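Cry23AA1 (Bacillus thuringiensis, PDB 4RHZ) is a Bacillus crystal protein of aerolysin-like fold that forms a binary complex with Cry37Aa1, binds zinc and probably acts as a pore-forming insecticidal toxin. Local coordinates at residues V23-D28 with G171-R176; K145-A150 with T232-D237; T43-E48 with G157-P162; E36-Q41 with A116-S121. All coordinates share one frame; numbering follows the deposited sequence. Where two conformers were deposited one is given.

Interaction 1. Residues V23-D28 with G171-R176; sequences VKSTYD and GTLFCR
Lys24 to Tyr27 run antiparallel to Leu173 to Arg176, a surface beta-strand pairing near one end of the elongated molecule. The Lys24/Arg176 pair is bonded both ways, with Arg176 N 2.7 Å from Lys24 O, whereas at Thr26/Phe174 the bond from Thr26 N is weak and the return bond from Phe174 N carries the pair. Asp28 N extends the register past the strand end, reaching Thr172 O at 2.9 Å.

On the face carrying Tyr27 and Leu173, methyl CD2 of Leu173 sits over the middle of the phenol ring, 3.9 Å from its centroid, a CH-pi contact. Phe31 meets that ring edge-to-face. Ser25 shares this face; its hydroxyl bonds to Gln7 on helix 6-18, which covers this side.

The other face, with Lys24, Thr26, Phe174 and Arg176, is more polar. Arg176 extends beside the bent chain of Lys24, and its guanidinium has Phe174 CE2 over one face. Arg176 NH1 holds a water at 2.8 Å, and that water donates to Lys24 O and to Phe174 O, 2.9 Å away, so it ties the Arg176 side chain to a carbonyl of each strand. Lys24 NZ comes within 4.2 Å of Arg176 NH1; the nearby guanidinium would probably make Lys24 a little readier to lose its proton, while Arg176 should stay charged.

Interaction 2. Residues K145-A150 with T232-D237; sequences KTYVEA and TEYPLD
Leu236 N reaches Lys145 O from above the carbonyl plane, 44° out of it, at 2.9 Å, an off-axis bond at the point where both strands leave regular pairing. Lys145 has a positive phi of 55°, and together with Thr146 it forms a G1 beta bulge facing Asn61 on its other flank. Beyond this the antiparallel register is regular: Tyr147 and Tyr234 exchange two backbone bonds, as do Glu149 and Thr232, where Thr232 N lies 2.8 Å from Glu149 O.

Tyr147 does most of the side-chain work. Its CG stands between the backbone N and the carbonyl carbon (chi1 69°), which leans the ring across the neighbouring strand. There CB of Tyr234 lies over one face, 4.2 Å from the ring centroid, as a CH-pi contact. Leu236 CD2 meets ring atom CD2 of Tyr147 at 3.6 Å, so the leucine past the strand end fills in beside the ring. Arg58 adds a cation-pi contact to Tyr147. On the reverse side, Val148 CG2 lies alongside the extended Glu233 chain, 3.7 Å from its CG, while the methyl of Thr146 presses on Tyr234 O at 3.2 Å.

Strand 146-179 is flanked within one sheet by strands 50-61 and 211-235, with Val148 bonding back to Val59. On the far flank of 211-235, Glu233 pairs with Ile246 of strand 246-254, and Thr232 also packs on Tyr30 of the Cry37Aa1 chain.

Interaction 3. Residues T43-E48 with G157-P162; sequences TEIPTE and GTYNVP
Ile45 lays its CD1 methyl against Tyr159, meeting CB at 3.5 Å, and the same methyl touches Val161 CG2 at 4.0 Å. The chain gets there by keeping CG1 beside the backbone N (chi1 -51°) and bending again at chi2 (-43°), which sends CD1 along the opposing strand. The other branch, CG2, comes down on the backbone and rests 3.4 Å from Thr158 O. One isoleucine therefore touches both side chains and main chain, crossing Tyr159 at a slant and Val161 at about a right angle.

No direct hydrogen bond joins 43-48 to 157-162; water does the polar work at the exposed end. One water accepts from Thr158 N at 3.0 Å and lies 3.1 Å from Thr47 O, to which it can donate. A second, weakly held water links Thr158 O to the Thr47 hydroxyl.

The Tyr159 side chain passes about 8 Å from the zinc ion bound by His79, Glu130 and His132, near the site but not part of it. Phe103 of strand 96-105 packs on Ile45, Tyr159 and Val161, and Ile45 also pairs through its backbone with Gly104 and Val106. Short strand 44-45 is an outermost strand of that four-stranded sheet, whereas Tyr159 pairs with Gly221 in the large sheet, so the isoleucine bridges the two layers.

Interaction 4. Residues E36-Q41 with A116-S121; sequences ESVTPQ and AEYNYS
The Tyr118 ring takes the CG1 methyl of Val38 over one face, and the neighbouring Tyr120 ring has Tyr118 O in plane at its edge while its hydroxyl end reaches strand 32-40. This is sheet-on-sheet packing in the aerolysin-type beta fold: strands 111-119 and 96-105 pair antiparallel in a small sheet lying against the large one. From its place in the chain, this hairpin probably corresponds to the membrane-inserting one of ETX/MTX2 toxins.

Val38 forks between the two tyrosines. Its CG1, anti to the backbone N (chi1 169°), stands 4.2 Å from the Tyr118 centroid and 27° off the ring normal, a CH-pi contact. CG2 lies by CB of Tyr118 and reaches the phenol end of Tyr120, whose OH is 3.8 Å from it. Tyr120 and Val38 slide past each other in opposite directions, so the long ring lies beside the short branched side chain. Glu36 adds its CB at 3.6 Å from Tyr120 OH before its carboxylate turns away.

Both buried hydroxyls find backbone acceptors on neighbouring strands: Tyr118 OH bonds to Phe218 O, and Tyr120 OH to Glu166 O as well as to Thr97 OG1. That fixes each ring at its far end while Val38 covers a face of Tyr118 and touches the phenol end of Tyr120. Where strand 111-119 ends, Asn119 makes an Asx turn: Ser121 N bonds to Asn119 OD1 at 2.9 Å, arriving from above the plane of the amide carbonyl.

Overall arrangement
Three of the four contacts use strand 146-179. Interactions 1 and 2 pair it with different partners, 22-27 and 211-235, on opposite sides of the chain's centre, their own centres 79 Å apart. Both rest on backbone hydrogen bonds; interaction 1 is a surface contact and interaction 2 partly buried. Interactions 3 and 4 lie near the middle, buried, and join the large sheet to the small one by side-chain packing, with no clear direct hydrogen bond across either. They also touch: Pro162 O and Gln41 N probably bond at 2.9 Å. Waters link the segments in interactions 1, 2 and 3, and are the only hydrogen-bonded link found in 3, whereas interaction 4 relies on tyrosines bonded to residues beyond it.

Interaction 1. Residues V23-D28 with G171-R176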
loop_
_atom_site.group_PDB
_atom_site.type_symbol
_atom_site.label_atom_id
_atom_site.label_comp_id
_atom_site.label_asym_id
_atom_site.label_seq_id
_atom_site.Cartn_x
_atom_site.Cartn_y
_atom_site.Cartn_z
ATOM N N VAL A 23 23.233 -24.799 -35.231
ATOM C CA VAL A 23 22.622 -23.603 -35.802
ATOM C C VAL A 23 23.373 -22.327 -35.406
ATOM O O VAL A 23 23.808 -22.153 -34.235
ATOM C CB VAL A 23 21.206 -23.391 -35.306
ATOM C CG1 VAL A 23 20.625 -22.040 -35.807
ATOM C CG2 VAL A 23 20.304 -24.567 -35.607
ATOM N N LYS A 24 23.557 -21.453 -36.382
ATOM C CA LYS A 24 24.116 -20.177 -36.107
ATOM C C LYS A 24 23.218 -19.100 -36.709
ATOM O O LYS A 24 22.927 -19.160 -37.966
ATOM C CB LYS A 24 25.498 -20.102 -36.695
ATOM C CG LYS A 24 26.379 -19.147 -35.967
ATOM C CD LYS A 24 26.457 -17.849 -36.701
ATOM C CE LYS A 24 27.835 -17.717 -37.365
ATOM N NZ LYS A 24 28.373 -16.344 -37.052
ATOM N N SER A 25 22.719 -18.199 -35.836
ATOM C CA SER A 25 21.894 -17.032 -36.246
ATOM C C SER A 25 22.573 -15.680 -36.026
ATOM O O SER A 25 23.395 -15.546 -35.178
ATOM C CB SER A 25 20.493 -17.004 -35.577
ATOM O OG SER A 25 20.498 -17.178 -34.140
ATOM N N THR A 26 22.150 -14.666 -36.752
ATOM C CA THR A 26 22.695 -13.346 -36.693
ATOM C C THR A 26 21.527 -12.445 -36.944
ATOM O O THR A 26 20.749 -12.674 -37.837
ATOM C CB THR A 26 23.722 -13.145 -37.817
ATOM O OG1 THR A 26 24.807 -14.069 -37.583
ATOM C CG2 THR A 26 24.326 -11.788 -37.734
ATOM N N TYR A 27 21.388 -11.424 -36.128
ATOM C CA TYR A 27 20.335 -10.426 -36.305
ATOM C C TYR A 27 20.626 -9.670 -37.556
ATOM O O TYR A 27 21.742 -9.262 -37.761
ATOM C CB TYR A 27 20.230 -9.477 -35.052
ATOM C CG TYR A 27 19.528 -10.168 -33.904
ATOM C CD1 TYR A 27 20.221 -10.757 -32.895
ATOM C CD2 TYR A 27 18.149 -10.215 -33.841
ATOM C CE1 TYR A 27 19.554 -11.436 -31.834
ATOM C CE2 TYR A 27 17.511 -10.840 -32.779
ATOM C CZ TYR A 27 18.217 -11.447 -31.791
ATOM O OH TYR A 27 17.516 -12.091 -30.726
ATOM N N ASP A 28 19.628 -9.530 -38.408
ATOM C CA ASP A 28 19.784 -8.749 -39.612
ATOM C C ASP A 28 19.835 -7.260 -39.216
ATOM O O ASP A 28 19.130 -6.848 -38.293
ATOM C CB ASP A 28 18.628 -9.019 -40.577
ATOM C CG ASP A 28 18.769 -8.259 -41.886
ATOM O OD1 ASP A 28 19.649 -8.576 -42.702
ATOM O OD2 ASP A 28 17.977 -7.336 -42.119
ATOM N N GLY A 171 11.689 -7.239 -38.423
ATOM C CA GLY A 171 12.966 -7.659 -38.965
ATOM C C GLY A 171 13.268 -9.129 -38.829
ATOM O O GLY A 171 12.429 -9.884 -38.373
ATOM N N THR A 172 14.484 -9.550 -39.230
ATOM C CA THR A 172 14.731 -10.969 -39.390
ATOM C C THR A 172 16.051 -11.338 -38.783
ATOM O O THR A 172 16.869 -10.467 -38.464
ATOM C CB THR A 172 14.836 -11.329 -40.885
ATOM O OG1 THR A 172 15.895 -10.553 -41.481
ATOM C CG2 THR A 172 13.531 -11.083 -41.633
ATOM N N LEU A 173 16.246 -12.636 -38.604
ATOM C CA LEU A 173 17.562 -13.190 -38.334
ATOM C C LEU A 173 17.987 -13.967 -39.583
ATOM O O LEU A 173 17.161 -14.629 -40.249
ATOM C CB LEU A 173 17.546 -14.147 -37.123
ATOM C CG LEU A 173 17.391 -13.386 -35.795
ATOM C CD1 LEU A 173 15.862 -13.142 -35.556
ATOM C CD2 LEU A 173 18.062 -14.145 -34.651
ATOM N N PHE A 174 19.283 -13.902 -39.842
ATOM C CA PHE A 174 19.888 -14.717 -40.811
ATOM C C PHE A 174 20.311 -16.001 -40.171
ATOM O O PHE A 174 21.165 -15.972 -39.305
ATOM C CB PHE A 174 21.081 -14.017 -41.485
ATOM C CG PHE A 174 21.629 -14.821 -42.669
ATOM C CD1 PHE A 174 20.796 -15.144 -43.744
ATOM C CD2 PHE A 174 22.876 -15.338 -42.638
ATOM C CE1 PHE A 174 21.239 -15.903 -44.805
ATOM C CE2 PHE A 174 23.330 -16.121 -43.691
ATOM C CZ PHE A 174 22.509 -16.390 -44.790
ATOM N N CYS A 175 19.759 -17.135 -40.598
ATOM C CA CYS A 175 20.059 -18.419 -39.925
ATOM C C CYS A 175 20.737 -19.503 -40.810
ATOM O O CYS A 175 20.269 -19.841 -41.917
ATOM C CB CYS A 175 18.803 -19.001 -39.219
ATOM S SG CYS A 175 17.611 -17.705 -38.605
ATOM N N ARG A 176 21.835 -20.023 -40.289
ATOM C CA ARG A 176 22.612 -21.039 -40.902
ATOM C C ARG A 176 22.393 -22.331 -40.118
ATOM O O ARG A 176 22.683 -22.370 -38.931
ATOM C CB ARG A 176 24.118 -20.635 -40.885
ATOM C CG ARG A 176 24.502 -19.262 -41.633
ATOM C CD ARG A 176 26.011 -18.939 -41.449
ATOM N NE ARG A 176 26.582 -17.838 -42.249
ATOM C CZ ARG A 176 26.671 -16.541 -41.851
ATOM N NH1 ARG A 176 26.155 -16.185 -40.661
ATOM N NH2 ARG A 176 27.267 -15.587 -42.635
HETATM O O HOH W 1 23.918 -16.912 -39.151
#

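Interaction 2. Residues K145-A150 with T232-D237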
loop_
_atom_site.group_PDB
_atom_site.type_symbol
_atom_site.label_atom_id
_atom_site.label_comp_id
_atom_site.label_asym_id
_atom_site.label_seq_id
_atom_site.Cartn_x
_atom_site.Cartn_y
_atom_site.Cartn_z
ATOM N N LYS A 145 -6.282 25.402 33.077
ATOM C CA LYS A 145 -6.887 24.213 33.680
ATOM C C LYS A 145 -7.221 23.144 32.593
ATOM O O LYS A 145 -8.279 22.555 32.600
ATOM C CB LYS A 145 -8.168 24.590 34.502
ATOM C CG LYS A 145 -7.963 25.694 35.571
ATOM C CD LYS A 145 -7.005 25.281 36.665
ATOM C CE LYS A 145 -6.726 26.455 37.627
ATOM N NZ LYS A 145 -5.738 25.962 38.669
ATOM N N THR A 146 -6.324 22.919 31.650
ATOM C CA THR A 146 -6.589 21.967 30.574
ATOM C C THR A 146 -5.292 21.256 30.283
ATOM O O THR A 146 -4.197 21.828 30.413
ATOM C CB THR A 146 -7.075 22.708 29.324
ATOM O OG1 THR A 146 -8.267 23.418 29.674
ATOM C CG2 THR A 146 -7.385 21.768 28.184
ATOM N N TYR A 147 -5.396 19.992 29.913
ATOM C CA TYR A 147 -4.231 19.372 29.344
ATOM C C TYR A 147 -4.469 19.035 27.884
ATOM O O TYR A 147 -5.613 19.007 27.376
ATOM C CB TYR A 147 -3.797 18.205 30.155
ATOM C CG TYR A 147 -4.716 17.014 30.121
ATOM C CD1 TYR A 147 -4.459 15.920 29.249
ATOM C CD2 TYR A 147 -5.807 16.930 31.003
ATOM C CE1 TYR A 147 -5.265 14.790 29.239
ATOM C CE2 TYR A 147 -6.623 15.831 31.009
ATOM C CZ TYR A 147 -6.348 14.757 30.117
ATOM O OH TYR A 147 -7.185 13.685 30.164
ATOM N N VAL A 148 -3.361 18.810 27.210
ATOM C CA VAL A 148 -3.358 18.523 25.816
ATOM C C VAL A 148 -2.577 17.186 25.660
ATOM O O VAL A 148 -1.561 16.927 26.366
ATOM C CB VAL A 148 -2.806 19.767 25.123
ATOM C CG1 VAL A 148 -1.576 19.568 24.429
ATOM C CG2 VAL A 148 -3.865 20.483 24.325
ATOM N N GLU A 149 -3.103 16.309 24.819
ATOM C CA GLU A 149 -2.336 15.144 24.363
ATOM C C GLU A 149 -2.083 15.374 22.883
ATOM O O GLU A 149 -3.072 15.450 22.105
ATOM C CB GLU A 149 -3.131 13.848 24.548
ATOM C CG GLU A 149 -2.860 13.148 25.889
ATOM C CD GLU A 149 -3.920 12.119 26.304
ATOM O OE1 GLU A 149 -4.751 11.723 25.466
ATOM O OE2 GLU A 149 -3.950 11.716 27.487
ATOM N N ALA A 150 -0.805 15.533 22.508
ATOM C CA ALA A 150 -0.466 15.721 21.103
ATOM C C ALA A 150 0.133 14.367 20.681
ATOM O O ALA A 150 1.197 13.933 21.215
ATOM C CB ALA A 150 0.535 16.894 20.864
ATOM N N THR A 232 -5.572 16.494 21.248
ATOM C CA THR A 232 -6.760 16.459 22.117
ATOM C C THR A 232 -6.656 17.366 23.366
ATOM O O THR A 232 -5.713 17.224 24.161
ATOM C CB THR A 232 -7.067 14.980 22.577
ATOM O OG1 THR A 232 -7.276 14.169 21.391
ATOM C CG2 THR A 232 -8.312 14.938 23.345
ATOM N N GLU A 233 -7.619 18.275 23.558
ATOM C CA GLU A 233 -7.635 19.087 24.818
ATOM C C GLU A 233 -8.695 18.527 25.702
ATOM O O GLU A 233 -9.780 18.317 25.245
ATOM C CB GLU A 233 -8.042 20.540 24.592
ATOM C CG GLU A 233 -7.377 21.246 23.503
ATOM C CD GLU A 233 -7.797 22.759 23.359
ATOM O OE1 GLU A 233 -8.692 23.292 24.117
ATOM O OE2 GLU A 233 -7.211 23.406 22.469
ATOM N N TYR A 234 -8.370 18.312 26.958
ATOM C CA TYR A 234 -9.330 17.872 27.904
ATOM C C TYR A 234 -9.199 18.663 29.207
ATOM O O TYR A 234 -8.113 19.052 29.636
ATOM C CB TYR A 234 -9.193 16.399 28.191
ATOM C CG TYR A 234 -10.506 15.809 28.628
ATOM C CD1 TYR A 234 -11.465 15.414 27.677
ATOM C CD2 TYR A 234 -10.805 15.645 29.985
ATOM C CE1 TYR A 234 -12.680 14.853 28.069
ATOM C CE2 TYR A 234 -12.021 15.091 30.383
ATOM C CZ TYR A 234 -12.954 14.711 29.416
ATOM O OH TYR A 234 -14.143 14.165 29.786
ATOM N N PRO A 235 -10.343 18.970 29.821
ATOM C CA PRO A 235 -10.344 19.727 31.121
ATOM C C PRO A 235 -9.617 19.009 32.228
ATOM O O PRO A 235 -9.738 17.788 32.362
ATOM C CB PRO A 235 -11.828 19.798 31.486
ATOM C CG PRO A 235 -12.616 19.276 30.222
ATOM C CD PRO A 235 -11.608 19.183 29.084
ATOM N N LEU A 236 -8.809 19.740 32.992
ATOM C CA LEU A 236 -8.327 19.191 34.262
ATOM C C LEU A 236 -9.401 19.209 35.379
ATOM O O LEU A 236 -10.286 20.058 35.388
ATOM C CB LEU A 236 -7.064 19.903 34.704
ATOM C CG LEU A 236 -5.835 19.413 33.944
ATOM C CD1 LEU A 236 -4.708 20.446 34.116
ATOM C CD2 LEU A 236 -5.439 17.947 34.424
ATOM N N ASP A 237 -9.243 18.390 36.388
ATOM C CA ASP A 237 -10.223 18.283 37.456
ATOM C C ASP A 237 -10.553 19.627 38.104
ATOM O O ASP A 237 -11.684 19.890 38.449
ATOM C CB ASP A 237 -9.661 17.374 38.531
ATOM C CG ASP A 237 -10.551 16.223 38.838
ATOM O OD1 ASP A 237 -10.016 15.135 39.104
ATOM O OD2 ASP A 237 -11.782 16.403 38.823
HETATM O O HOH W 2 -5.048 13.276 20.632
#

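Interaction 3. Residues T43-E48 with G157-P162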
loop_
_atom_site.group_PDB
_atom_site.type_symbol
_atom_site.label_atom_id
_atom_site.label_comp_id
_atom_site.label_asym_id
_atom_site.label_seq_id
_atom_site.Cartn_x
_atom_site.Cartn_y
_atom_site.Cartn_z
ATOM N N THR A 43 -4.138 1.560 -11.298
ATOM C CA THR A 43 -3.445 2.709 -10.785
ATOM C C THR A 43 -3.958 3.186 -9.395
ATOM O O THR A 43 -3.345 4.049 -8.753
ATOM C CB THR A 43 -3.454 3.791 -11.859
ATOM O OG1 THR A 43 -2.477 4.777 -11.547
ATOM C CG2 THR A 43 -4.820 4.414 -12.008
ATOM N N GLU A 44 -5.075 2.602 -8.947
ATOM C CA GLU A 44 -5.658 2.881 -7.645
ATOM C C GLU A 44 -5.318 1.753 -6.726
ATOM O O GLU A 44 -5.828 0.641 -6.900
ATOM C CB GLU A 44 -7.199 2.981 -7.724
ATOM C CG GLU A 44 -7.746 4.281 -8.330
ATOM C CD GLU A 44 -8.412 5.176 -7.252
ATOM O OE1 GLU A 44 -9.511 4.777 -6.741
ATOM O OE2 GLU A 44 -7.838 6.272 -6.941
ATOM N N ILE A 45 -4.477 2.021 -5.740
ATOM C CA ILE A 45 -4.154 0.969 -4.808
ATOM C C ILE A 45 -5.457 0.634 -4.121
ATOM O O ILE A 45 -6.090 1.518 -3.567
ATOM C CB ILE A 45 -3.120 1.399 -3.740
ATOM C CG1 ILE A 45 -1.865 2.056 -4.372
ATOM C CG2 ILE A 45 -2.785 0.246 -2.814
ATOM C CD1 ILE A 45 -1.395 1.315 -5.606
ATOM N N PRO A 46 -5.857 -0.639 -4.129
ATOM C CA PRO A 46 -7.144 -0.915 -3.466
ATOM C C PRO A 46 -7.034 -1.160 -1.962
ATOM O O PRO A 46 -7.925 -1.725 -1.393
ATOM C CB PRO A 46 -7.618 -2.222 -4.187
ATOM C CG PRO A 46 -6.279 -2.988 -4.377
ATOM C CD PRO A 46 -5.212 -1.882 -4.615
ATOM N N THR A 47 -5.933 -0.830 -1.324
ATOM C CA THR A 47 -5.822 -1.052 0.107
ATOM C C THR A 47 -5.681 0.358 0.718
ATOM O O THR A 47 -4.871 1.183 0.230
ATOM C CB THR A 47 -4.602 -1.934 0.414
ATOM O OG1 THR A 47 -4.900 -3.281 -0.012
ATOM C CG2 THR A 47 -4.325 -2.011 1.918
ATOM N N GLU A 48 -6.472 0.670 1.735
ATOM C CA GLU A 48 -6.419 2.052 2.263
ATOM C C GLU A 48 -5.118 2.355 3.016
ATOM O O GLU A 48 -4.530 1.475 3.656
ATOM C CB GLU A 48 -7.619 2.321 3.185
ATOM C CG GLU A 48 -9.005 2.452 2.488
ATOM C CD GLU A 48 -10.093 2.929 3.493
ATOM O OE1 GLU A 48 -9.757 3.176 4.695
ATOM O OE2 GLU A 48 -11.269 3.059 3.079
ATOM N N GLY A 157 1.344 3.713 3.590
ATOM C CA GLY A 157 0.742 3.063 2.393
ATOM C C GLY A 157 1.601 1.891 1.892
ATOM O O GLY A 157 2.823 1.936 2.019
ATOM N N THR A 158 0.948 0.837 1.411
ATOM C CA THR A 158 1.648 -0.285 0.779
ATOM C C THR A 158 0.995 -0.611 -0.534
ATOM O O THR A 158 -0.232 -0.465 -0.709
ATOM C CB THR A 158 1.553 -1.570 1.537
ATOM O OG1 THR A 158 0.164 -1.903 1.660
ATOM C CG2 THR A 158 2.227 -1.456 2.892
ATOM N N TYR A 159 1.811 -1.046 -1.490
ATOM C CA TYR A 159 1.244 -1.365 -2.844
ATOM C C TYR A 159 1.978 -2.542 -3.481
ATOM O O TYR A 159 3.183 -2.722 -3.259
ATOM C CB TYR A 159 1.233 -0.154 -3.769
ATOM C CG TYR A 159 2.585 0.441 -3.903
ATOM C CD1 TYR A 159 3.444 0.101 -4.993
ATOM C CD2 TYR A 159 3.068 1.316 -2.921
ATOM C CE1 TYR A 159 4.733 0.620 -5.077
ATOM C CE2 TYR A 159 4.361 1.828 -2.976
ATOM C CZ TYR A 159 5.184 1.479 -4.065
ATOM O OH TYR A 159 6.434 2.014 -4.061
ATOM N N ASN A 160 1.249 -3.348 -4.236
ATOM C CA ASN A 160 1.863 -4.410 -5.039
ATOM C C ASN A 160 1.157 -4.420 -6.384
ATOM O O ASN A 160 0.029 -4.907 -6.484
ATOM C CB ASN A 160 1.742 -5.755 -4.355
ATOM C CG ASN A 160 2.614 -6.865 -5.055
ATOM O OD1 ASN A 160 3.117 -6.698 -6.195
ATOM N ND2 ASN A 160 2.788 -7.995 -4.357
ATOM N N VAL A 161 1.780 -3.848 -7.414
ATOM C CA VAL A 161 1.049 -3.664 -8.684
ATOM C C VAL A 161 1.671 -4.476 -9.833
ATOM O O VAL A 161 2.832 -4.292 -10.135
ATOM C CB VAL A 161 0.990 -2.220 -9.081
ATOM C CG1 VAL A 161 0.101 -2.024 -10.300
ATOM C CG2 VAL A 161 0.498 -1.299 -7.907
ATOM N N PRO A 162 0.896 -5.390 -10.460
ATOM C CA PRO A 162 1.411 -6.053 -11.660
ATOM C C PRO A 162 1.586 -5.046 -12.772
ATOM O O PRO A 162 0.766 -4.124 -12.929
ATOM C CB PRO A 162 0.313 -7.068 -12.022
ATOM C CG PRO A 162 -0.479 -7.311 -10.735
ATOM C CD PRO A 162 -0.378 -5.991 -9.994
HETATM O O HOH W 3 -2.016 0.940 1.427
HETATM O O HOH W 4 -1.977 -3.098 -1.832
#

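Interaction 4. Residues E36-Q41 with A116-S121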
loop_
_atom_site.group_PDB
_atom_site.type_symbol
_atom_site.label_atom_id
_atom_site.label_comp_id
_atom_site.label_asym_id
_atom_site.label_seq_id
_atom_site.Cartn_x
_atom_site.Cartn_y
_atom_site.Cartn_z
ATOM N N GLU A 36 8.547 0.293 -26.769
ATOM C CA GLU A 36 8.703 -0.262 -25.414
ATOM C C GLU A 36 7.729 0.460 -24.482
ATOM O O GLU A 36 7.525 1.688 -24.573
ATOM C CB GLU A 36 10.112 -0.040 -24.888
ATOM C CG GLU A 36 11.176 -0.829 -25.615
ATOM C CD GLU A 36 11.951 0.005 -26.601
ATOM O OE1 GLU A 36 11.341 0.795 -27.363
ATOM O OE2 GLU A 36 13.192 -0.112 -26.577
ATOM N N SER A 37 7.129 -0.300 -23.588
ATOM C CA SER A 37 6.084 0.239 -22.770
ATOM C C SER A 37 5.876 -0.629 -21.563
ATOM O O SER A 37 5.489 -1.795 -21.706
ATOM C CB SER A 37 4.804 0.293 -23.589
ATOM O OG SER A 37 3.720 0.732 -22.780
ATOM N N VAL A 38 6.155 -0.082 -20.381
ATOM C CA VAL A 38 5.760 -0.753 -19.153
ATOM C C VAL A 38 4.531 -0.007 -18.569
ATOM O O VAL A 38 4.582 1.199 -18.304
ATOM C CB VAL A 38 6.921 -0.768 -18.145
ATOM C CG1 VAL A 38 6.431 -1.240 -16.759
ATOM C CG2 VAL A 38 8.119 -1.623 -18.680
ATOM N N THR A 39 3.420 -0.711 -18.435
ATOM C CA THR A 39 2.221 -0.114 -17.923
ATOM C C THR A 39 1.618 -0.915 -16.754
ATOM O O THR A 39 1.534 -2.139 -16.795
ATOM C CB THR A 39 1.153 0.150 -19.029
ATOM O OG1 THR A 39 0.799 -1.080 -19.616
ATOM C CG2 THR A 39 1.649 1.147 -20.129
ATOM N N PRO A 40 1.213 -0.196 -15.688
ATOM C CA PRO A 40 0.596 -0.733 -14.473
ATOM C C PRO A 40 -0.739 -1.297 -14.846
ATOM O O PRO A 40 -1.402 -0.694 -15.623
ATOM C CB PRO A 40 0.415 0.521 -13.589
ATOM C CG PRO A 40 0.270 1.657 -14.601
ATOM C CD PRO A 40 1.284 1.279 -15.667
ATOM N N GLN A 41 -1.126 -2.440 -14.305
ATOM C CA GLN A 41 -2.409 -3.013 -14.633
ATOM C C GLN A 41 -3.600 -2.213 -14.048
ATOM O O GLN A 41 -4.696 -2.277 -14.604
ATOM C CB GLN A 41 -2.467 -4.489 -14.225
ATOM C CG GLN A 41 -1.671 -5.314 -15.235
ATOM C CD GLN A 41 -1.734 -6.820 -15.049
ATOM O OE1 GLN A 41 -2.419 -7.349 -14.142
ATOM N NE2 GLN A 41 -0.998 -7.537 -15.915
ATOM N N ALA A 116 10.776 2.903 -11.665
ATOM C CA ALA A 116 11.693 1.777 -11.666
ATOM C C ALA A 116 12.237 1.524 -13.081
ATOM O O ALA A 116 11.623 1.927 -14.084
ATOM C CB ALA A 116 11.033 0.534 -11.066
ATOM N N GLU A 117 13.422 0.923 -13.105
ATOM C CA GLU A 117 14.041 0.463 -14.311
ATOM C C GLU A 117 13.723 -1.014 -14.634
ATOM O O GLU A 117 14.091 -1.928 -13.903
ATOM C CB GLU A 117 15.567 0.688 -14.335
ATOM C CG GLU A 117 15.934 0.817 -15.858
ATOM C CD GLU A 117 17.227 1.454 -16.134
ATOM O OE1 GLU A 117 17.630 1.407 -17.315
ATOM O OE2 GLU A 117 17.846 1.992 -15.197
ATOM N N TYR A 118 13.008 -1.208 -15.720
ATOM C CA TYR A 118 12.781 -2.546 -16.252
ATOM C C TYR A 118 13.741 -2.957 -17.390
ATOM O O TYR A 118 13.675 -2.405 -18.493
ATOM C CB TYR A 118 11.352 -2.691 -16.668
ATOM C CG TYR A 118 10.455 -2.589 -15.462
ATOM C CD1 TYR A 118 10.176 -3.699 -14.688
ATOM C CD2 TYR A 118 9.930 -1.345 -15.061
ATOM C CE1 TYR A 118 9.349 -3.601 -13.583
ATOM C CE2 TYR A 118 9.126 -1.236 -13.931
ATOM C CZ TYR A 118 8.835 -2.340 -13.211
ATOM O OH TYR A 118 8.022 -2.191 -12.099
ATOM N N ASN A 119 14.623 -3.895 -17.068
ATOM C CA ASN A 119 15.448 -4.557 -18.061
ATOM C C ASN A 119 14.758 -5.856 -18.554
ATOM O O ASN A 119 14.623 -6.824 -17.797
ATOM C CB ASN A 119 16.825 -4.847 -17.492
ATOM C CG ASN A 119 17.740 -5.687 -18.513
ATOM O OD1 ASN A 119 17.277 -6.234 -19.564
ATOM N ND2 ASN A 119 19.009 -5.826 -18.146
ATOM N N TYR A 120 14.317 -5.858 -19.805
ATOM C CA TYR A 120 13.452 -6.954 -20.325
ATOM C C TYR A 120 14.092 -8.331 -20.372
ATOM O O TYR A 120 13.389 -9.335 -20.362
ATOM C CB TYR A 120 12.881 -6.626 -21.695
ATOM C CG TYR A 120 11.904 -5.467 -21.771
ATOM C CD1 TYR A 120 12.033 -4.336 -20.964
ATOM C CD2 TYR A 120 10.905 -5.466 -22.737
ATOM C CE1 TYR A 120 11.128 -3.225 -21.107
ATOM C CE2 TYR A 120 10.015 -4.403 -22.864
ATOM C CZ TYR A 120 10.146 -3.295 -22.054
ATOM O OH TYR A 120 9.278 -2.269 -22.234
ATOM N N SER A 121 15.412 -8.351 -20.286
ATOM C CA SER A 121 16.224 -9.548 -20.523
ATOM C C SER A 121 16.620 -10.314 -19.280
ATOM O O SER A 121 17.298 -11.374 -19.400
ATOM C CB SER A 121 17.495 -9.156 -21.319
ATOM O OG SER A 121 17.006 -8.448 -22.495
#